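Local atomic coordinates of sulfide-quinone reductase (Aquifex aeolicus, PDB entry 3HYW), a protein that oxidises hydrogen sulfide at the membrane with FAD as cofactor, passing the electrons to a quinone and building up polysulfur that leaves typically as cyclooctasulfur. Residues Gly192-Gly197 with Arg204-Leu209; Thr296-Ile301 with Val310-Met315. All coordinates share one frame; numbering follows the deposited sequence.

Interaction 1 (Gly192-Gly197 with Arg204-Leu209); sequences GHFGVG and RLVEDL
Gly192 opens the loop segment by setting its CA against CG2 of Val206 on helix 202-212, 4.2 Å away; a side chain at this glycine would point at the helix and press tightly on that same methyl. The N and O of Gly192 are hydrogen-bonded to Tyr161 OH and Ser202 OG. Next comes His193, which does not reach the helix segment but starts a type I' beta turn closed by Val196 N on His193 O (3.0 Å). Its ND1 accepts a bond from Gly195 N at 3.0 Å, the donor tilted 26° out of the imidazole plane and the angle at hydrogen a bent 136°; NE2 is held by Glu302 OE2, so both ring nitrogens have partners. The turn carries Phe194, a residue of the octathiocane pocket, and with it links the product site to the helix that follows the loop. From a backbone with positive phi the phenyl reaches back over Gly192, whose CA sits 3.6 Å above one ring face, offset toward the rim. Its CZ then meets Val206 CG2 obliquely at 4.2 Å. That methyl projects to the loop because CG1 takes the place opposite the backbone N (chi1 176°), leaving CG2 beside it. Tyr161 and Phe358 pack edge-to-face with Phe194, and Tyr161 also touches Val206. At the segment's end Gly197 N lies above one face of the His193 imidazole, nearer its rim.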
ATOM      1  N   GLY A 192      -6.304  11.309  -2.165  1.00 31.13           N
ATOM      2  CA  GLY A 192      -7.467  10.617  -2.698  1.00 30.66           C
ATOM      3  C   GLY A 192      -8.594  10.433  -1.695  1.00 30.77           C
ATOM      4  O   GLY A 192      -9.427   9.532  -1.855  1.00 30.60           O
ATOM      5  N   HIS A 193      -8.604  11.270  -0.654  1.00 30.65           N
ATOM      6  CA  HIS A 193      -9.739  11.386   0.265  1.00 30.75           C
ATOM      7  C   HIS A 193     -10.904  12.115  -0.404  1.00 30.79           C
ATOM      8  O   HIS A 193     -12.056  11.688  -0.283  1.00 30.41           O
ATOM      9  CB  HIS A 193      -9.317  12.117   1.548  1.00 30.82           C
ATOM     10  CG  HIS A 193     -10.415  12.276   2.552  1.00 30.29           C
ATOM     11  ND1 HIS A 193     -11.321  13.314   2.508  1.00 30.78           N
ATOM     12  CD2 HIS A 193     -10.729  11.550   3.651  1.00 30.59           C
ATOM     13  CE1 HIS A 193     -12.156  13.212   3.526  1.00 29.53           C
ATOM     14  NE2 HIS A 193     -11.821  12.150   4.234  1.00 30.92           N
ATOM     15  N   PHE A 194     -10.595  13.228  -1.079  1.00 31.05           N
ATOM     16  CA  PHE A 194     -11.557  13.990  -1.899  1.00 31.37           C
ATOM     17  C   PHE A 194     -12.710  14.655  -1.130  1.00 31.84           C
ATOM     18  O   PHE A 194     -13.656  15.143  -1.742  1.00 31.75           O
ATOM     19  CB  PHE A 194     -12.151  13.131  -3.028  1.00 31.35           C
ATOM     20  CG  PHE A 194     -11.133  12.516  -3.959  1.00 31.32           C
ATOM     21  CD1 PHE A 194     -10.076  13.270  -4.477  1.00 32.03           C
ATOM     22  CD2 PHE A 194     -11.264  11.184  -4.353  1.00 32.53           C
ATOM     23  CE1 PHE A 194      -9.141  12.691  -5.352  1.00 32.58           C
ATOM     24  CE2 PHE A 194     -10.343  10.594  -5.235  1.00 32.22           C
ATOM     25  CZ  PHE A 194      -9.278  11.353  -5.735  1.00 32.33           C
ATOM     26  N   GLY A 195     -12.636  14.677   0.195  1.00 31.80           N
ATOM     27  CA  GLY A 195     -13.765  15.148   1.004  1.00 32.06           C
ATOM     28  C   GLY A 195     -14.907  14.133   1.070  1.00 32.28           C
ATOM     29  O   GLY A 195     -16.029  14.475   1.446  1.00 32.42           O
ATOM     30  N   VAL A 196     -14.627  12.885   0.697  1.00 32.33           N
ATOM     31  CA  VAL A 196     -15.648  11.826   0.717  1.00 32.40           C
ATOM     32  C   VAL A 196     -15.209  10.548   1.442  1.00 32.13           C
ATOM     33  O   VAL A 196     -15.906   9.524   1.384  1.00 31.98           O
ATOM     34  CB  VAL A 196     -16.145  11.465  -0.726  1.00 32.57           C
ATOM     35  CG1 VAL A 196     -16.711  12.682  -1.432  1.00 32.60           C
ATOM     36  CG2 VAL A 196     -15.026  10.849  -1.549  1.00 33.06           C
ATOM     37  N   GLY A 197     -14.057  10.607   2.116  1.00 31.94           N
ATOM     38  CA  GLY A 197     -13.481   9.439   2.790  1.00 31.73           C
ATOM     39  C   GLY A 197     -12.962   8.395   1.816  1.00 31.63           C
ATOM     40  O   GLY A 197     -12.961   7.199   2.108  1.00 31.79           O
ATOM     41  N   ARG A 204      -4.598   4.555  -2.356  1.00 36.49           N
ATOM     42  CA  ARG A 204      -3.571   3.678  -2.911  1.00 37.30           C
ATOM     43  C   ARG A 204      -3.273   4.022  -4.373  1.00 37.05           C
ATOM     44  O   ARG A 204      -2.110   4.046  -4.782  1.00 37.62           O
ATOM     45  CB  ARG A 204      -4.028   2.218  -2.761  1.00 37.54           C
ATOM     46  CG  ARG A 204      -2.948   1.150  -2.854  1.00 39.55           C
ATOM     47  CD  ARG A 204      -3.373  -0.108  -2.077  1.00 42.37           C
ATOM     48  NE  ARG A 204      -2.774  -0.141  -0.741  1.00 44.66           N
ATOM     49  CZ  ARG A 204      -3.314  -0.707   0.340  1.00 46.26           C
ATOM     50  NH1 ARG A 204      -4.499  -1.299   0.286  1.00 46.46           N
ATOM     51  NH2 ARG A 204      -2.656  -0.677   1.493  1.00 47.65           N
ATOM     52  N   LEU A 205      -4.325   4.300  -5.142  1.00 36.84           N
ATOM     53  CA  LEU A 205      -4.225   4.678  -6.555  1.00 36.30           C
ATOM     54  C   LEU A 205      -3.475   5.996  -6.770  1.00 35.63           C
ATOM     55  O   LEU A 205      -2.585   6.071  -7.615  1.00 35.26           O
ATOM     56  CB  LEU A 205      -5.632   4.775  -7.180  1.00 36.52           C
ATOM     57  CG  LEU A 205      -5.813   5.055  -8.681  1.00 37.35           C
ATOM     58  CD1 LEU A 205      -7.089   4.391  -9.204  1.00 38.53           C
ATOM     59  CD2 LEU A 205      -5.819   6.548  -9.031  1.00 38.95           C
ATOM     60  N   VAL A 206      -3.865   7.036  -6.034  1.00 34.95           N
ATOM     61  CA  VAL A 206      -3.257   8.361  -6.195  1.00 34.53           C
ATOM     62  C   VAL A 206      -1.824   8.376  -5.658  1.00 34.41           C
ATOM     63  O   VAL A 206      -0.951   9.006  -6.247  1.00 34.12           O
ATOM     64  CB  VAL A 206      -4.100   9.487  -5.534  1.00 34.45           C
ATOM     65  CG1 VAL A 206      -3.385  10.834  -5.643  1.00 34.11           C
ATOM     66  CG2 VAL A 206      -5.465   9.578  -6.184  1.00 34.06           C
ATOM     67  N   GLU A 207      -1.594   7.686  -4.542  1.00 34.76           N
ATOM     68  CA  GLU A 207      -0.245   7.537  -3.985  1.00 35.57           C
ATOM     69  C   GLU A 207       0.710   6.911  -5.000  1.00 35.85           C
ATOM     70  O   GLU A 207       1.803   7.433  -5.224  1.00 36.09           O
ATOM     71  CB  GLU A 207      -0.264   6.696  -2.710  1.00 35.51           C
ATOM     72  CG  GLU A 207      -0.619   7.458  -1.450  1.00 35.82           C
ATOM     73  CD  GLU A 207      -0.716   6.559  -0.228  1.00 36.36           C
ATOM     74  OE1 GLU A 207      -0.596   5.321  -0.370  1.00 38.70           O
ATOM     75  OE2 GLU A 207      -0.915   7.090   0.881  1.00 37.57           O
ATOM     76  N   ASP A 208       0.292   5.801  -5.614  1.00 36.29           N
ATOM     77  CA  ASP A 208       1.125   5.098  -6.599  1.00 36.85           C
ATOM     78  C   ASP A 208       1.365   5.965  -7.823  1.00 36.54           C
ATOM     79  O   ASP A 208       2.446   5.947  -8.405  1.00 36.88           O
ATOM     80  CB  ASP A 208       0.475   3.782  -7.044  1.00 37.07           C
ATOM     81  CG  ASP A 208       0.589   2.690  -6.009  1.00 38.53           C
ATOM     82  OD1 ASP A 208       1.089   2.954  -4.892  1.00 40.45           O
ATOM     83  OD2 ASP A 208       0.178   1.554  -6.322  1.00 39.75           O
ATOM     84  N   LEU A 209       0.341   6.721  -8.194  1.00 36.19           N
ATOM     85  CA  LEU A 209       0.376   7.616  -9.340  1.00 35.77           C
ATOM     86  C   LEU A 209       1.334   8.787  -9.126  1.00 35.03           C
ATOM     87  O   LEU A 209       2.092   9.139 -10.026  1.00 35.24           O
ATOM     88  CB  LEU A 209      -1.038   8.128  -9.614  1.00 36.18           C
ATOM     89  CG  LEU A 209      -1.315   8.992 -10.838  1.00 37.30           C
ATOM     90  CD1 LEU A 209      -1.266   8.153 -12.112  1.00 38.28           C
ATOM     91  CD2 LEU A 209      -2.674   9.637 -10.675  1.00 38.53           C
TER

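Interaction 2 (Thr296-Ile301 with Val310-Met315); sequences TAIPPI and VPKTGM. With FAD (flavin-adenine dinucleotide), chain G.
Lys312 NZ donates to Thr296 O at 2.7 Å, nearly along the C=O axis (162° at the oxygen), and this bond joins the loop after strand 289-291 to the approach to helix 314-332. A kink at chi2 (94°) lets the lysine chain run antiparallel alongside Ile298, its CE 3.9 Å from Ile298 CD1. Val310 spreads its two methyls over different isoleucines: CG1 lies 3.8 Å from Ile298 CG2, and CG2 lies 3.6 Å from Ile301 CD1, both isoleucine side chains lying roughly perpendicular to the valine. Water 1 bridges the backbones beside them, donating to Ile298 O and accepting from Val310 N (3.0 Å). Water 2 accepts from Ile298 N and, weakly, from Lys312 NZ. Farther out, Val294 O is a second carbonyl acceptor for NZ, Thr296 OG1 bonds to Gly293 O, and Met320 of helix 314-332 packs on Thr296, Ile298 and Lys312. Past the lysine, Thr313 takes the N-cap position and Gly314 N, in the first turn of the helix, donates to FAD O2 at 2.7 Å (151° at hydrogen). A methionine in place of Lys312 would probably leave the carbonyls of Thr296 and Val294 without their shared donor and loosen the loop from the chain leading to the flavin. The buried amine, probably an ammonium, is met by two neutral carbonyl oxygens and weakly by water 2, while the amide at the helix start would probably stabilise negative charge on the O2 side of a reduced flavin.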
ATOM      1  N   THR A 296     -25.593  24.729  -1.994  1.00 32.00           N
ATOM      2  CA  THR A 296     -26.393  24.011  -0.985  1.00 32.10           C
ATOM      3  C   THR A 296     -25.564  23.590   0.232  1.00 32.11           C
ATOM      4  O   THR A 296     -24.443  23.104   0.095  1.00 32.97           O
ATOM      5  CB  THR A 296     -27.135  22.782  -1.570  1.00 32.02           C
ATOM      6  OG1 THR A 296     -26.203  21.844  -2.134  1.00 30.73           O
ATOM      7  CG2 THR A 296     -28.135  23.224  -2.633  1.00 31.55           C
ATOM      8  N   ALA A 297     -26.123  23.775   1.424  1.00 31.86           N
ATOM      9  CA  ALA A 297     -25.439  23.378   2.650  1.00 31.94           C
ATOM     10  C   ALA A 297     -25.611  21.878   2.892  1.00 32.10           C
ATOM     11  O   ALA A 297     -26.684  21.409   3.285  1.00 31.98           O
ATOM     12  CB  ALA A 297     -25.955  24.182   3.835  1.00 31.71           C
ATOM     13  N   ILE A 298     -24.546  21.124   2.646  1.00 32.25           N
ATOM     14  CA  ILE A 298     -24.550  19.688   2.895  1.00 32.35           C
ATOM     15  C   ILE A 298     -23.466  19.424   3.934  1.00 32.57           C
ATOM     16  O   ILE A 298     -22.327  19.844   3.739  1.00 32.10           O
ATOM     17  CB  ILE A 298     -24.276  18.862   1.604  1.00 32.12           C
ATOM     18  CG1 ILE A 298     -25.325  19.149   0.526  1.00 32.46           C
ATOM     19  CG2 ILE A 298     -24.264  17.353   1.903  1.00 31.57           C
ATOM     20  CD1 ILE A 298     -25.036  18.443  -0.797  1.00 32.21           C
ATOM     21  N   PRO A 299     -23.818  18.743   5.044  1.00 33.21           N
ATOM     22  CA  PRO A 299     -22.835  18.482   6.097  1.00 33.63           C
ATOM     23  C   PRO A 299     -21.676  17.625   5.568  1.00 33.96           C
ATOM     24  O   PRO A 299     -21.864  16.882   4.608  1.00 33.77           O
ATOM     25  CB  PRO A 299     -23.641  17.712   7.153  1.00 33.71           C
ATOM     26  CG  PRO A 299     -25.092  18.045   6.848  1.00 34.06           C
ATOM     27  CD  PRO A 299     -25.137  18.162   5.367  1.00 33.28           C
ATOM     28  N   PRO A 300     -20.475  17.750   6.166  1.00 34.51           N
ATOM     29  CA  PRO A 300     -19.350  16.951   5.676  1.00 35.01           C
ATOM     30  C   PRO A 300     -19.530  15.451   5.914  1.00 35.54           C
ATOM     31  O   PRO A 300     -20.184  15.047   6.874  1.00 35.46           O
ATOM     32  CB  PRO A 300     -18.153  17.496   6.466  1.00 34.77           C
ATOM     33  CG  PRO A 300     -18.731  18.108   7.678  1.00 35.18           C
ATOM     34  CD  PRO A 300     -20.077  18.644   7.270  1.00 34.72           C
ATOM     35  N   ILE A 301     -18.963  14.634   5.027  1.00 36.40           N
ATOM     36  CA  ILE A 301     -19.032  13.177   5.166  1.00 37.23           C
ATOM     37  C   ILE A 301     -18.240  12.705   6.390  1.00 37.61           C
ATOM     38  O   ILE A 301     -18.604  11.726   7.036  1.00 37.68           O
ATOM     39  CB  ILE A 301     -18.576  12.458   3.867  1.00 37.42           C
ATOM     40  CG1 ILE A 301     -19.683  12.544   2.816  1.00 37.02           C
ATOM     41  CG2 ILE A 301     -18.203  10.997   4.147  1.00 37.79           C
ATOM     42  CD1 ILE A 301     -19.242  12.219   1.398  1.00 36.62           C
ATOM     43  N   VAL A 310     -17.650  18.522   1.670  1.00 34.56           N
ATOM     44  CA  VAL A 310     -18.122  17.575   0.673  1.00 34.86           C
ATOM     45  C   VAL A 310     -18.220  18.238  -0.705  1.00 34.46           C
ATOM     46  O   VAL A 310     -18.735  19.350  -0.822  1.00 34.37           O
ATOM     47  CB  VAL A 310     -19.466  16.895   1.120  1.00 34.89           C
ATOM     48  CG1 VAL A 310     -20.631  17.877   1.084  1.00 35.26           C
ATOM     49  CG2 VAL A 310     -19.777  15.650   0.282  1.00 35.72           C
ATOM     50  N   PRO A 311     -17.667  17.586  -1.744  1.00 34.44           N
ATOM     51  CA  PRO A 311     -17.870  18.065  -3.111  1.00 34.38           C
ATOM     52  C   PRO A 311     -19.304  17.901  -3.576  1.00 34.51           C
ATOM     53  O   PRO A 311     -19.978  16.938  -3.195  1.00 34.32           O
ATOM     54  CB  PRO A 311     -16.961  17.150  -3.943  1.00 34.33           C
ATOM     55  CG  PRO A 311     -16.844  15.911  -3.129  1.00 34.02           C
ATOM     56  CD  PRO A 311     -16.795  16.399  -1.714  1.00 34.14           C
ATOM     57  N   LYS A 312     -19.748  18.842  -4.403  1.00 34.62           N
ATOM     58  CA  LYS A 312     -20.995  18.715  -5.139  1.00 35.00           C
ATOM     59  C   LYS A 312     -20.592  18.622  -6.601  1.00 35.35           C
ATOM     60  O   LYS A 312     -20.295  19.630  -7.243  1.00 35.30           O
ATOM     61  CB  LYS A 312     -21.918  19.919  -4.904  1.00 35.01           C
ATOM     62  CG  LYS A 312     -22.509  20.005  -3.499  1.00 35.42           C
ATOM     63  CD  LYS A 312     -21.662  20.886  -2.619  1.00 36.44           C
ATOM     64  CE  LYS A 312     -22.389  21.263  -1.343  1.00 36.39           C
ATOM     65  NZ  LYS A 312     -21.924  22.582  -0.840  1.00 36.25           N
ATOM     66  N   THR A 313     -20.543  17.394  -7.100  1.00 35.50           N
ATOM     67  CA  THR A 313     -20.073  17.121  -8.454  1.00 35.98           C
ATOM     68  C   THR A 313     -21.197  17.322  -9.466  1.00 35.86           C
ATOM     69  O   THR A 313     -22.363  17.464  -9.088  1.00 35.31           O
ATOM     70  CB  THR A 313     -19.533  15.681  -8.592  1.00 35.83           C
ATOM     71  OG1 THR A 313     -20.622  14.758  -8.724  1.00 37.13           O
ATOM     72  CG2 THR A 313     -18.687  15.297  -7.405  1.00 37.15           C
ATOM     73  N   GLY A 314     -20.831  17.324 -10.748  1.00 35.74           N
ATOM     74  CA  GLY A 314     -21.780  17.515 -11.845  1.00 36.35           C
ATOM     75  C   GLY A 314     -22.969  16.578 -11.804  1.00 36.13           C
ATOM     76  O   GLY A 314     -24.110  17.017 -11.913  1.00 36.20           O
ATOM     77  N   MET A 315     -22.710  15.283 -11.651  1.00 36.26           N
ATOM     78  CA  MET A 315     -23.791  14.296 -11.587  1.00 36.74           C
ATOM     79  C   MET A 315     -24.724  14.489 -10.382  1.00 35.38           C
ATOM     80  O   MET A 315     -25.941  14.368 -10.521  1.00 35.11           O
ATOM     81  CB  MET A 315     -23.244  12.869 -11.638  1.00 36.56           C
ATOM     82  CG  MET A 315     -24.291  11.812 -11.330  1.00 37.81           C
ATOM     83  SD  MET A 315     -23.654  10.136 -11.470  1.00 40.59           S
ATOM     84  CE  MET A 315     -24.091   9.789 -13.154  1.00 38.88           C
TER
HETATM   85  PA  FAD G 441     -21.703  27.139 -11.320  1.00 23.13           P
HETATM   86  O1A FAD G 441     -21.786  26.153 -12.457  1.00 21.98           O
HETATM   87  O2A FAD G 441     -20.379  27.742 -10.965  1.00 24.09           O
HETATM   88  O5B FAD G 441     -22.750  28.297 -11.666  1.00 24.67           O
HETATM   89  C5B FAD G 441     -23.097  29.347 -10.779  1.00 24.01           C
HETATM   90  C4B FAD G 441     -23.714  30.450 -11.626  1.00 24.36           C
HETATM   91  O4B FAD G 441     -24.319  31.434 -10.788  1.00 25.28           O
HETATM   92  C3B FAD G 441     -22.654  31.181 -12.434  1.00 25.54           C
HETATM   93  O3B FAD G 441     -23.175  31.442 -13.742  1.00 25.86           O
HETATM   94  C2B FAD G 441     -22.448  32.475 -11.670  1.00 25.73           C
HETATM   95  O2B FAD G 441     -22.001  33.530 -12.519  1.00 26.92           O
HETATM   96  C1B FAD G 441     -23.843  32.735 -11.132  1.00 25.75           C
HETATM   97  N9A FAD G 441     -23.908  33.619  -9.938  1.00 26.20           N
HETATM   98  C8A FAD G 441     -23.070  33.636  -8.879  1.00 26.17           C
HETATM   99  N7A FAD G 441     -23.499  34.575  -7.999  1.00 26.59           N
HETATM  100  C5A FAD G 441     -24.608  35.149  -8.521  1.00 26.19           C
HETATM  101  C6A FAD G 441     -25.472  36.155  -8.092  1.00 26.33           C
HETATM  102  N6A FAD G 441     -25.264  36.778  -6.909  1.00 25.81           N
HETATM  103  N1A FAD G 441     -26.529  36.507  -8.871  1.00 26.27           N
HETATM  104  C2A FAD G 441     -26.753  35.900 -10.049  1.00 26.78           C
HETATM  105  N3A FAD G 441     -25.935  34.930 -10.487  1.00 26.57           N
HETATM  106  C4A FAD G 441     -24.863  34.535  -9.740  1.00 26.06           C
HETATM  107  N1  FAD G 441     -17.642  18.324 -11.287  1.00 22.93           N
HETATM  108  C2  FAD G 441     -17.631  17.145 -11.965  1.00 23.66           C
HETATM  109  O2  FAD G 441     -18.579  16.345 -11.837  1.00 24.10           O
HETATM  110  N3  FAD G 441     -16.611  16.816 -12.794  1.00 23.08           N
HETATM  111  C4  FAD G 441     -15.577  17.665 -12.961  1.00 23.39           C
HETATM  112  O4  FAD G 441     -14.533  17.347 -13.782  1.00 23.55           O
HETATM  113  C4X FAD G 441     -15.565  18.874 -12.276  1.00 23.22           C
HETATM  114  N5  FAD G 441     -14.521  19.718 -12.442  1.00 23.21           N
HETATM  115  C5X FAD G 441     -14.492  20.903 -11.793  1.00 23.05           C
HETATM  116  C6  FAD G 441     -13.408  21.764 -11.992  1.00 23.03           C
HETATM  117  C7  FAD G 441     -13.346  22.986 -11.330  1.00 23.35           C
HETATM  118  C7M FAD G 441     -12.149  23.887 -11.571  1.00 23.27           C
HETATM  119  C8  FAD G 441     -14.381  23.342 -10.462  1.00 23.43           C
HETATM  120  C8M FAD G 441     -14.377  24.656  -9.703  1.00 23.84           C
HETATM  121  C9  FAD G 441     -15.458  22.473 -10.264  1.00 23.15           C
HETATM  122  C9A FAD G 441     -15.537  21.243 -10.936  1.00 23.25           C
HETATM  123  N10 FAD G 441     -16.595  20.396 -10.766  1.00 23.61           N
HETATM  124  C10 FAD G 441     -16.617  19.207 -11.423  1.00 23.12           C
HETATM  125  C1' FAD G 441     -17.667  20.731  -9.800  1.00 23.08           C
HETATM  126  C2' FAD G 441     -19.018  21.221 -10.281  1.00 22.43           C
HETATM  127  O2' FAD G 441     -19.529  20.353 -11.301  1.00 23.62           O
HETATM  128  C3' FAD G 441     -18.892  22.676 -10.734  1.00 22.62           C
HETATM  129  O3' FAD G 441     -18.403  23.477  -9.632  1.00 20.36           O
HETATM  130  C4' FAD G 441     -20.227  23.224 -11.221  1.00 22.58           C
HETATM  131  O4' FAD G 441     -19.966  24.400 -11.998  1.00 23.25           O
HETATM  132  C5' FAD G 441     -21.147  23.556 -10.051  1.00 21.62           C
HETATM  133  O5' FAD G 441     -22.418  23.975 -10.538  1.00 22.49           O
HETATM  134  P   FAD G 441     -23.246  25.180  -9.858  1.00 21.98           P
HETATM  135  O1P FAD G 441     -24.495  25.384 -10.674  1.00 21.34           O
HETATM  136  O2P FAD G 441     -23.367  24.957  -8.366  1.00 20.22           O
HETATM  137  O3P FAD G 441     -22.283  26.466  -9.988  1.00 21.19           O
HETATM  138  O   HOH W   1     -19.392  19.808   3.703  1.00 26.33           O
HETATM  139  O   HOH W   2     -22.004  22.304   2.496  1.00 32.25           O

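Overall arrangement
Along the chain, interaction 1 comes first: past strand 182-185 it closes the short connection from the loop segment 192-197 to helix 202-212. The chain then runs through several strands, including 247-255, before strand 289-291 leads into interaction 2, which closes the loop between Thr296 and Lys312, just before helix 314-332. The two are in series, neither enclosing nor crossing the other, with centres about 18 Å apart. They nevertheless meet in space: Phe194 O lies 3.4 Å from Pro311 CD, and Val196 CA packs on Ile301 CD1 at 3.7 Å. The octathiocane side of the active site thereby adjoins the segment carrying the flavin and quinone contacts.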